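Local coordinates for protein cytosol aminopeptidase (Coxiella burnetii, PDB 3IJ3) that probably acts as a manganese-dependent metalloaminopeptidase of the M17 family, removing residues from the N-terminal end of peptides, at residues A[366-371]-A[396-401]; A[402-407]-A[434-439]; A[115-120]-A[124-129]. All blocks are in the same frame, centred on the assembly; numbering follows the deposited sequence.

Contact 1: A[366-371]-A[396-401]; sequences IALGPN and PLWRLP
In the catalytic domain, at a face between two subunits, the side chain of Leu368 in the loop ahead of strand 374-377 packs on Trp398 of strand 398-399 and on Leu400 just beyond. A type I beta turn from Ile366 to Gly369, closed by the bond from Gly369 N to Ile366 O (3.0 Å), presents this leucine to the strand. Its CG stands anti to the carbonyl carbon (chi1 -62°), and from there the two methyls divide the work. CD1 rests on Trp398 CB at 3.7 Å and reaches Leu400 CG at 4.3 Å, while CD2 approaches Trp398 CD1 obliquely at 4.2 Å. The two side chains of Leu368 and Trp398 cross at about a right angle; the leucine meets the CB root and the CD1 side of the indole. Further along, Asn371 O lies 4.3 Å from Pro396 CG, a loose touch at the margin. Polar groups find partners elsewhere: the backbones of Trp398 and Leu400 bond to Leu375 of strand 374-377, the indole NE1 to Arg399 O of the second subunit, and the backbone Leu368 O accepts from Tyr406 OH of that subunit. Across the two segments the cohesion is therefore apolar and modest, while directional bonding is spent on the neighbouring strand and the subunit partner.

Contact 2: A[402-407]-A[434-439]; sequences LFQPYR and FLQHFV. With PG4 (tetraethylene glycol), chain P; EDO (1,2-ethanediol), chain I.
Arg407 lays its guanidinium flat on the imidazole of His437, centres 3.8 Å apart and planes at 19°, with His437 NE2 over the middle of the guanidinium face. Beside this stack, Gln404 NE2 donates to Gln436 OE1 at 2.9 Å in a nearly straight bond (163°), although the two amide planes stand almost perpendicular. The second N-H of the same nitrogen goes back to Leu402 O at 3.0 Å, which fixes the rotation of the Gln404 amide; a bend at chi2 brings its end round. Gln436 reaches across with CG anti to the backbone N (chi1 -174°), and Leu402 CD1 packs 3.7 Å from its NE2. A water joins the two pairs, accepting from Arg407 NH1 at 2.7 Å and donating to Gln436 OE1 at 2.9 Å. Farther out, His437 ND1 bonds to Leu433 O. Two probable crystallisation additives join in: ethanediol O2 meets His437 NE2 in the ring plane at 2.6 Å, and tetraethylene glycol O5 donates to Gln404 OE1 at 3.1 Å. Gln436 OE1 is thus gripped by an amide and a water, and the face-on guanidinium leaves NE2 to its in-plane partner while ND1 bonds to Leu433 O; the nearby positive charge would probably disfavour protonation of the ring.

Contact 3: A[115-120]-A[124-129]; sequences LNRDDF and EYYERA
Tyr126 is the bump of this contact: its ring projects from helix 123-135 into a hollow formed by Leu115, Arg117 and Phe120. With CG anti to the backbone N (chi1 179°), the ring swings across the preceding loop. Arg117 CA sits over one face in a CH-pi contact, 3.9 Å from the centroid of the Tyr126 ring, and Arg117 CD continues the cover at 3.7 Å from Tyr126 CD2. Leu115 CB fills in at the ring edge, 3.8 Å from Tyr126 CE1. In return Phe120 makes a bump of its own, its ring pressing on the helix so that Tyr126 CA lies over one face, 4.0 Å from the Phe120 centroid. The Phe120 and Tyr126 rings meet obliquely, planes at 51°, with Phe120 CD2 at 3.6 Å from Tyr126 CD1. One turn on, the small methyl of Ala129 provides the dip that receives both Phe120 CE1 and Leu115 CD1, each 3.8 Å from its CB. The guanidinium of Arg117 leads past the ring to a salt bridge with Asp123. This interlocking belongs to a strand-to-helix connection of the N-terminal domain, in which a short 3-10 turn, opened by an Asx turn at Asn116, folds back on the first turns of the helix it precedes.

In the fold
Contact 3 comes first along the chain, in the N-terminal domain, between a loop after strand 111-114 and helix 123-135. Contacts 1 and 2 follow in series within the catalytic domain, their centres about 18 Å apart; the chain passes from strand 398-399 straight into the 402-407 segment, which packs against the 434-439 segment. Contact 3 lies about 29 Å from contact 1 and about 44 Å from contact 2, centre to centre, on the opposite side of the chain's centre from contact 2. The division is also one of assembly: contacts 1 and 2 both touch the second subunit, Tyr406 of contact 2 bonding to Leu368 O of contact 1 in the other copy, whereas contact 3 is packing within its own chain.

Contact 1: A[366-371]-A[396-401]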
loop_
_atom_site.group_PDB
_atom_site.type_symbol
_atom_site.label_atom_id
_atom_site.label_comp_id
_atom_site.label_asym_id
_atom_site.label_seq_id
_atom_site.Cartn_x
_atom_site.Cartn_y
_atom_site.Cartn_z
ATOM N N ILE A 366 19.444 0.631 -5.781
ATOM C CA ILE A 366 20.714 0.413 -5.097
ATOM C C ILE A 366 21.095 -1.103 -5.151
ATOM O O ILE A 366 21.260 -1.801 -4.133
ATOM C CB ILE A 366 20.704 1.011 -3.664
ATOM C CG1 ILE A 366 20.033 2.394 -3.669
ATOM C CG2 ILE A 366 22.102 1.144 -3.156
ATOM C CD1 ILE A 366 20.023 3.091 -2.341
ATOM N N ALA A 367 21.263 -1.553 -6.395
ATOM C CA ALA A 367 21.682 -2.910 -6.773
ATOM C C ALA A 367 22.998 -3.360 -6.105
ATOM O O ALA A 367 23.194 -4.549 -5.840
ATOM C CB ALA A 367 21.886 -2.943 -8.308
ATOM N N LEU A 368 23.910 -2.433 -5.890
ATOM C CA LEU A 368 25.224 -2.751 -5.285
ATOM C C LEU A 368 25.280 -2.353 -3.806
ATOM O O LEU A 368 26.361 -2.327 -3.179
ATOM C CB LEU A 368 26.338 -2.032 -6.042
ATOM C CG LEU A 368 26.511 -2.409 -7.520
ATOM C CD1 LEU A 368 27.647 -1.562 -8.129
ATOM C CD2 LEU A 368 26.777 -3.889 -7.672
ATOM N N GLY A 369 24.125 -2.024 -3.258
ATOM C CA GLY A 369 24.061 -1.595 -1.869
ATOM C C GLY A 369 24.581 -0.181 -1.670
ATOM O O GLY A 369 25.040 0.471 -2.600
ATOM N N PRO A 370 24.538 0.311 -0.441
ATOM C CA PRO A 370 24.956 1.691 -0.192
ATOM C C PRO A 370 26.444 2.002 -0.209
ATOM O O PRO A 370 26.827 3.161 -0.400
ATOM C CB PRO A 370 24.384 1.965 1.221
ATOM C CG PRO A 370 24.341 0.644 1.879
ATOM C CD PRO A 370 24.017 -0.348 0.775
ATOM N N ASN A 371 27.299 0.998 -0.048
ATOM C CA ASN A 371 28.716 1.238 0.092
ATOM C C ASN A 371 29.548 0.858 -1.100
ATOM O O ASN A 371 30.767 0.851 -1.024
ATOM C CB ASN A 371 29.189 0.510 1.372
ATOM C CG ASN A 371 28.391 0.953 2.603
ATOM O OD1 ASN A 371 28.116 2.148 2.787
ATOM N ND2 ASN A 371 27.979 0.003 3.414
ATOM N N PRO A 396 36.362 1.208 -3.056
ATOM C CA PRO A 396 35.587 0.302 -3.906
ATOM C C PRO A 396 34.640 0.895 -4.928
ATOM O O PRO A 396 34.025 1.913 -4.688
ATOM C CB PRO A 396 34.799 -0.571 -2.911
ATOM C CG PRO A 396 34.939 0.025 -1.602
ATOM C CD PRO A 396 36.052 1.060 -1.625
ATOM N N LEU A 397 34.563 0.201 -6.060
ATOM C CA LEU A 397 33.658 0.516 -7.134
ATOM C C LEU A 397 33.429 -0.776 -7.913
ATOM O O LEU A 397 34.226 -1.724 -7.808
ATOM C CB LEU A 397 34.182 1.660 -7.999
ATOM C CG LEU A 397 35.421 1.569 -8.826
ATOM C CD1 LEU A 397 35.089 0.899 -10.155
ATOM C CD2 LEU A 397 36.012 2.978 -9.083
ATOM N N TRP A 398 32.338 -0.816 -8.672
ATOM C CA TRP A 398 32.019 -2.000 -9.443
ATOM C C TRP A 398 31.368 -1.580 -10.733
ATOM O O TRP A 398 30.451 -0.770 -10.734
ATOM C CB TRP A 398 31.085 -2.939 -8.648
ATOM C CG TRP A 398 30.986 -4.311 -9.265
ATOM C CD1 TRP A 398 30.018 -4.778 -10.148
ATOM C CD2 TRP A 398 31.917 -5.366 -9.109
ATOM N NE1 TRP A 398 30.316 -6.050 -10.516
ATOM C CE2 TRP A 398 31.469 -6.443 -9.899
ATOM C CE3 TRP A 398 33.100 -5.514 -8.370
ATOM C CZ2 TRP A 398 32.143 -7.659 -9.947
ATOM C CZ3 TRP A 398 33.778 -6.722 -8.436
ATOM C CH2 TRP A 398 33.298 -7.774 -9.217
ATOM N N ARG A 399 31.790 -2.195 -11.832
ATOM C CA ARG A 399 31.236 -1.824 -13.133
ATOM C C ARG A 399 29.879 -2.497 -13.408
ATOM O O ARG A 399 29.707 -3.713 -13.155
ATOM C CB ARG A 399 32.200 -2.206 -14.245
ATOM C CG ARG A 399 31.830 -1.584 -15.600
ATOM C CD ARG A 399 32.677 -2.114 -16.759
ATOM N NE ARG A 399 32.454 -1.330 -17.970
ATOM C CZ ARG A 399 33.063 -1.573 -19.129
ATOM N NH1 ARG A 399 33.923 -2.572 -19.232
ATOM N NH2 ARG A 399 32.804 -0.808 -20.186
ATOM N N LEU A 400 28.942 -1.694 -13.918
ATOM C CA LEU A 400 27.645 -2.174 -14.396
ATOM C C LEU A 400 27.623 -1.873 -15.900
ATOM O O LEU A 400 28.330 -0.989 -16.369
ATOM C CB LEU A 400 26.471 -1.545 -13.652
ATOM C CG LEU A 400 26.324 -1.987 -12.184
ATOM C CD1 LEU A 400 25.088 -1.272 -11.566
ATOM C CD2 LEU A 400 26.190 -3.485 -12.036
ATOM N N PRO A 401 26.795 -2.598 -16.653
ATOM C CA PRO A 401 26.831 -2.466 -18.106
ATOM C C PRO A 401 25.910 -1.466 -18.777
ATOM O O PRO A 401 24.776 -1.237 -18.323
ATOM C CB PRO A 401 26.396 -3.869 -18.556
ATOM C CG PRO A 401 25.357 -4.251 -17.510
ATOM C CD PRO A 401 25.924 -3.722 -16.217
#

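Contact 2: A[402-407]-A[434-439]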
loop_
_atom_site.group_PDB
_atom_site.type_symbol
_atom_site.label_atom_id
_atom_site.label_comp_id
_atom_site.label_asym_id
_atom_site.label_seq_id
_atom_site.Cartn_x
_atom_site.Cartn_y
_atom_site.Cartn_z
ATOM N N LEU A 402 26.388 -0.893 -19.882
ATOM C CA LEU A 402 25.548 -0.065 -20.749
ATOM C C LEU A 402 24.977 -1.112 -21.731
ATOM O O LEU A 402 25.449 -1.251 -22.880
ATOM C CB LEU A 402 26.368 1.039 -21.424
ATOM C CG LEU A 402 26.841 2.184 -20.549
ATOM C CD1 LEU A 402 27.960 2.997 -21.199
ATOM C CD2 LEU A 402 25.677 3.089 -20.153
ATOM N N PHE A 403 24.009 -1.906 -21.235
ATOM C CA PHE A 403 23.429 -3.032 -21.971
ATOM C C PHE A 403 22.469 -2.505 -23.033
ATOM O O PHE A 403 21.341 -2.151 -22.741
ATOM C CB PHE A 403 22.765 -3.991 -21.006
ATOM C CG PHE A 403 22.395 -5.299 -21.602
ATOM C CD1 PHE A 403 23.371 -6.143 -22.106
ATOM C CD2 PHE A 403 21.077 -5.729 -21.630
ATOM C CE1 PHE A 403 23.036 -7.363 -22.654
ATOM C CE2 PHE A 403 20.739 -6.956 -22.179
ATOM C CZ PHE A 403 21.708 -7.768 -22.691
ATOM N N GLN A 404 22.944 -2.508 -24.270
ATOM C CA GLN A 404 22.240 -1.848 -25.375
ATOM C C GLN A 404 20.804 -2.307 -25.653
ATOM O O GLN A 404 19.994 -1.464 -26.003
ATOM C CB GLN A 404 23.103 -1.840 -26.644
ATOM C CG GLN A 404 24.465 -1.124 -26.436
ATOM C CD GLN A 404 24.302 0.359 -26.163
ATOM O OE1 GLN A 404 23.762 1.089 -26.990
ATOM N NE2 GLN A 404 24.790 0.816 -25.019
ATOM N N PRO A 405 20.483 -3.614 -25.483
ATOM C CA PRO A 405 19.085 -4.007 -25.720
ATOM C C PRO A 405 18.077 -3.286 -24.846
ATOM O O PRO A 405 16.900 -3.128 -25.244
ATOM C CB PRO A 405 19.095 -5.532 -25.444
ATOM C CG PRO A 405 20.509 -5.942 -25.785
ATOM C CD PRO A 405 21.334 -4.796 -25.245
ATOM N N TYR A 406 18.497 -2.815 -23.678
ATOM C CA TYR A 406 17.574 -2.100 -22.800
ATOM C C TYR A 406 17.237 -0.662 -23.256
ATOM O O TYR A 406 16.403 -0.008 -22.640
ATOM C CB TYR A 406 18.039 -2.104 -21.361
ATOM C CG TYR A 406 18.156 -3.471 -20.727
ATOM C CD1 TYR A 406 17.471 -4.576 -21.217
ATOM C CD2 TYR A 406 18.845 -3.618 -19.501
ATOM C CE1 TYR A 406 17.552 -5.818 -20.580
ATOM C CE2 TYR A 406 18.906 -4.841 -18.860
ATOM C CZ TYR A 406 18.273 -5.925 -19.390
ATOM O OH TYR A 406 18.346 -7.138 -18.766
ATOM N N ARG A 407 17.884 -0.175 -24.309
ATOM C CA ARG A 407 17.512 1.129 -24.859
ATOM C C ARG A 407 16.041 1.107 -25.248
ATOM O O ARG A 407 15.389 2.144 -25.225
ATOM C CB ARG A 407 18.388 1.502 -26.047
ATOM C CG ARG A 407 19.780 1.967 -25.616
ATOM C CD ARG A 407 20.728 2.100 -26.797
ATOM N NE ARG A 407 20.295 3.054 -27.819
ATOM C CZ ARG A 407 20.826 4.270 -28.047
ATOM N NH1 ARG A 407 21.849 4.757 -27.328
ATOM N NH2 ARG A 407 20.333 5.013 -29.039
ATOM N N PHE A 434 20.224 6.186 -20.543
ATOM C CA PHE A 434 19.602 7.453 -20.897
ATOM C C PHE A 434 20.711 8.501 -21.188
ATOM O O PHE A 434 20.743 9.124 -22.235
ATOM C CB PHE A 434 18.702 7.951 -19.762
ATOM C CG PHE A 434 18.091 9.295 -20.042
ATOM C CD1 PHE A 434 16.859 9.400 -20.715
ATOM C CD2 PHE A 434 18.748 10.443 -19.685
ATOM C CE1 PHE A 434 16.302 10.654 -20.995
ATOM C CE2 PHE A 434 18.207 11.700 -19.960
ATOM C CZ PHE A 434 16.974 11.811 -20.622
ATOM N N LEU A 435 21.621 8.663 -20.246
ATOM C CA LEU A 435 22.705 9.618 -20.375
ATOM C C LEU A 435 23.592 9.351 -21.598
ATOM O O LEU A 435 24.088 10.289 -22.225
ATOM C CB LEU A 435 23.543 9.653 -19.094
ATOM C CG LEU A 435 22.836 10.197 -17.826
ATOM C CD1 LEU A 435 23.704 9.936 -16.595
ATOM C CD2 LEU A 435 22.553 11.652 -17.990
ATOM N N GLN A 436 23.773 8.074 -21.949
ATOM C CA GLN A 436 24.589 7.713 -23.075
ATOM C C GLN A 436 24.055 8.312 -24.372
ATOM O O GLN A 436 24.814 8.514 -25.302
ATOM C CB GLN A 436 24.712 6.198 -23.207
ATOM C CG GLN A 436 25.676 5.763 -24.278
ATOM C CD GLN A 436 25.877 4.270 -24.311
ATOM O OE1 GLN A 436 24.963 3.492 -23.984
ATOM N NE2 GLN A 436 27.060 3.851 -24.735
ATOM N N HIS A 437 22.758 8.574 -24.443
ATOM C CA HIS A 437 22.189 9.202 -25.664
ATOM C C HIS A 437 22.771 10.582 -25.916
ATOM O O HIS A 437 22.697 11.079 -27.049
ATOM C CB HIS A 437 20.672 9.338 -25.569
ATOM C CG HIS A 437 19.939 8.051 -25.764
ATOM N ND1 HIS A 437 19.862 7.085 -24.790
ATOM C CD2 HIS A 437 19.235 7.577 -26.819
ATOM C CE1 HIS A 437 19.142 6.068 -25.234
ATOM N NE2 HIS A 437 18.751 6.339 -26.461
ATOM N N PHE A 438 23.374 11.175 -24.883
ATOM C CA PHE A 438 23.934 12.554 -24.959
ATOM C C PHE A 438 25.447 12.614 -25.082
ATOM O O PHE A 438 26.035 13.710 -25.197
ATOM C CB PHE A 438 23.423 13.356 -23.765
ATOM C CG PHE A 438 21.920 13.445 -23.740
ATOM C CD1 PHE A 438 21.276 14.493 -24.394
ATOM C CD2 PHE A 438 21.145 12.445 -23.149
ATOM C CE1 PHE A 438 19.880 14.570 -24.441
ATOM C CE2 PHE A 438 19.742 12.510 -23.198
ATOM C CZ PHE A 438 19.111 13.580 -23.861
ATOM N N VAL A 439 26.080 11.445 -25.105
ATOM C CA VAL A 439 27.541 11.372 -25.196
ATOM C C VAL A 439 28.040 10.419 -26.272
ATOM O O VAL A 439 27.779 9.213 -26.218
ATOM C CB VAL A 439 28.139 10.883 -23.856
ATOM C CG1 VAL A 439 29.684 10.909 -23.929
ATOM C CG2 VAL A 439 27.668 11.741 -22.691
HETATM O O1 PG4 P . 24.682 15.550 -26.681
HETATM C C1 PG4 P . 23.571 15.260 -27.539
HETATM C C2 PG4 P . 23.937 14.424 -28.750
HETATM O O2 PG4 P . 24.185 13.073 -28.373
HETATM C C3 PG4 P . 24.441 12.264 -29.522
HETATM C C4 PG4 P . 25.766 11.522 -29.368
HETATM O O3 PG4 P . 25.553 10.120 -29.558
HETATM C C5 PG4 P . 25.902 9.383 -28.394
HETATM C C6 PG4 P . 25.190 8.051 -28.327
HETATM O O4 PG4 P . 26.047 7.029 -27.827
HETATM C C7 PG4 P . 25.907 5.861 -28.642
HETATM C C8 PG4 P . 26.046 4.574 -27.848
HETATM O O5 PG4 P . 24.811 3.826 -27.834
HETATM C C1 EDO I . 14.620 4.378 -27.674
HETATM O O1 EDO I . 15.009 3.656 -28.845
HETATM C C2 EDO I . 15.833 5.001 -27.000
HETATM O O2 EDO I . 16.971 5.013 -27.873
HETATM O O HOH W 1 22.207 4.290 -24.644
#

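Contact 3: A[115-120]-A[124-129]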
loop_
_atom_site.group_PDB
_atom_site.type_symbol
_atom_site.label_atom_id
_atom_site.label_comp_id
_atom_site.label_asym_id
_atom_site.label_seq_id
_atom_site.Cartn_x
_atom_site.Cartn_y
_atom_site.Cartn_z
ATOM N N LEU A 115 51.889 7.933 15.299
ATOM C CA LEU A 115 51.969 6.604 14.697
ATOM C C LEU A 115 53.448 6.382 14.420
ATOM O O LEU A 115 54.228 7.347 14.422
ATOM C CB LEU A 115 51.220 6.542 13.370
ATOM C CG LEU A 115 49.725 6.850 13.444
ATOM C CD1 LEU A 115 49.091 6.481 12.079
ATOM C CD2 LEU A 115 49.079 6.085 14.575
ATOM N N ASN A 116 53.839 5.131 14.182
ATOM C CA ASN A 116 55.231 4.785 13.837
ATOM C C ASN A 116 55.258 4.191 12.432
ATOM O O ASN A 116 54.608 3.190 12.159
ATOM C CB ASN A 116 55.815 3.793 14.856
ATOM C CG ASN A 116 57.256 3.379 14.543
ATOM O OD1 ASN A 116 57.815 3.718 13.498
ATOM N ND2 ASN A 116 57.863 2.638 15.471
ATOM N N ARG A 117 56.014 4.831 11.544
ATOM C CA ARG A 117 56.166 4.397 10.144
ATOM C C ARG A 117 56.576 2.934 10.038
ATOM O O ARG A 117 56.116 2.217 9.150
ATOM C CB ARG A 117 57.185 5.327 9.458
ATOM C CG ARG A 117 57.687 4.988 8.055
ATOM C CD ARG A 117 56.598 4.827 7.008
ATOM N NE ARG A 117 56.175 3.436 6.842
ATOM C CZ ARG A 117 56.735 2.568 5.997
ATOM N NH1 ARG A 117 56.277 1.329 5.936
ATOM N NH2 ARG A 117 57.753 2.918 5.214
ATOM N N ASP A 118 57.417 2.487 10.970
ATOM C CA ASP A 118 57.891 1.109 10.980
ATOM C C ASP A 118 56.802 0.071 11.214
ATOM O O ASP A 118 57.031 -1.101 10.964
ATOM C CB ASP A 118 58.995 0.929 12.031
ATOM C CG ASP A 118 60.272 1.654 11.665
ATOM O OD1 ASP A 118 60.361 2.194 10.539
ATOM O OD2 ASP A 118 61.192 1.667 12.502
ATOM N N ASP A 119 55.632 0.491 11.696
ATOM C CA ASP A 119 54.515 -0.437 11.933
ATOM C C ASP A 119 53.716 -0.749 10.672
ATOM O O ASP A 119 52.799 -1.563 10.725
ATOM C CB ASP A 119 53.544 0.141 12.982
ATOM C CG ASP A 119 54.117 0.167 14.373
ATOM O OD1 ASP A 119 55.016 -0.641 14.673
ATOM O OD2 ASP A 119 53.649 0.988 15.191
ATOM N N PHE A 120 54.055 -0.102 9.554
ATOM C CA PHE A 120 53.347 -0.288 8.279
ATOM C C PHE A 120 54.240 -0.878 7.196
ATOM O O PHE A 120 55.443 -0.650 7.186
ATOM C CB PHE A 120 52.761 1.051 7.841
ATOM C CG PHE A 120 51.832 1.636 8.865
ATOM C CD1 PHE A 120 50.471 1.354 8.830
ATOM C CD2 PHE A 120 52.326 2.412 9.907
ATOM C CE1 PHE A 120 49.615 1.856 9.807
ATOM C CE2 PHE A 120 51.472 2.925 10.892
ATOM C CZ PHE A 120 50.118 2.649 10.839
ATOM N N GLU A 124 52.278 4.169 1.983
ATOM C CA GLU A 124 50.909 4.328 1.525
ATOM C C GLU A 124 49.938 3.945 2.650
ATOM O O GLU A 124 48.956 4.647 2.882
ATOM C CB GLU A 124 50.630 3.485 0.280
ATOM C CG GLU A 124 49.170 3.508 -0.183
ATOM C CD GLU A 124 48.674 4.892 -0.563
ATOM O OE1 GLU A 124 49.493 5.735 -0.990
ATOM O OE2 GLU A 124 47.454 5.132 -0.451
ATOM N N TYR A 125 50.216 2.847 3.349
ATOM C CA TYR A 125 49.331 2.412 4.436
ATOM C C TYR A 125 49.452 3.336 5.644
ATOM O O TYR A 125 48.484 3.550 6.363
ATOM C CB TYR A 125 49.568 0.951 4.806
ATOM C CG TYR A 125 49.302 0.045 3.642
ATOM C CD1 TYR A 125 48.014 -0.150 3.180
ATOM C CD2 TYR A 125 50.340 -0.631 3.001
ATOM C CE1 TYR A 125 47.759 -0.973 2.112
ATOM C CE2 TYR A 125 50.095 -1.455 1.927
ATOM C CZ TYR A 125 48.799 -1.622 1.486
ATOM O OH TYR A 125 48.548 -2.451 0.416
ATOM N N TYR A 126 50.654 3.871 5.850
ATOM C CA TYR A 126 50.919 4.831 6.919
ATOM C C TYR A 126 50.085 6.087 6.670
ATOM O O TYR A 126 49.412 6.604 7.577
ATOM C CB TYR A 126 52.411 5.131 6.922
ATOM C CG TYR A 126 52.943 6.118 7.918
ATOM C CD1 TYR A 126 52.765 5.937 9.273
ATOM C CD2 TYR A 126 53.774 7.155 7.501
ATOM C CE1 TYR A 126 53.320 6.824 10.199
ATOM C CE2 TYR A 126 54.339 8.036 8.405
ATOM C CZ TYR A 126 54.114 7.864 9.753
ATOM O OH TYR A 126 54.684 8.740 10.638
ATOM N N GLU A 127 50.097 6.557 5.431
ATOM C CA GLU A 127 49.331 7.746 5.059
ATOM C C GLU A 127 47.812 7.504 5.178
ATOM O O GLU A 127 47.071 8.384 5.631
ATOM C CB GLU A 127 49.756 8.175 3.660
ATOM C CG GLU A 127 49.159 9.425 3.127
ATOM C CD GLU A 127 49.823 9.811 1.809
ATOM O OE1 GLU A 127 51.041 10.110 1.822
ATOM O OE2 GLU A 127 49.127 9.811 0.783
ATOM N N ARG A 128 47.340 6.323 4.777
ATOM C CA ARG A 128 45.909 5.992 4.930
ATOM C C ARG A 128 45.475 5.976 6.402
ATOM O O ARG A 128 44.364 6.381 6.727
ATOM C CB ARG A 128 45.591 4.640 4.341
ATOM C CG ARG A 128 45.684 4.588 2.881
ATOM C CD ARG A 128 45.309 3.209 2.395
ATOM N NE ARG A 128 45.594 3.074 0.979
ATOM C CZ ARG A 128 45.375 1.975 0.283
ATOM N NH1 ARG A 128 44.845 0.891 0.859
ATOM N NH2 ARG A 128 45.684 1.973 -0.994
ATOM N N ALA A 129 46.331 5.465 7.277
ATOM C CA ALA A 129 46.040 5.444 8.697
ATOM C C ALA A 129 45.962 6.885 9.227
ATOM O O ALA A 129 45.072 7.215 9.998
ATOM C CB ALA A 129 47.103 4.627 9.463
HETATM O O HOH W 2 54.486 9.703 12.838
#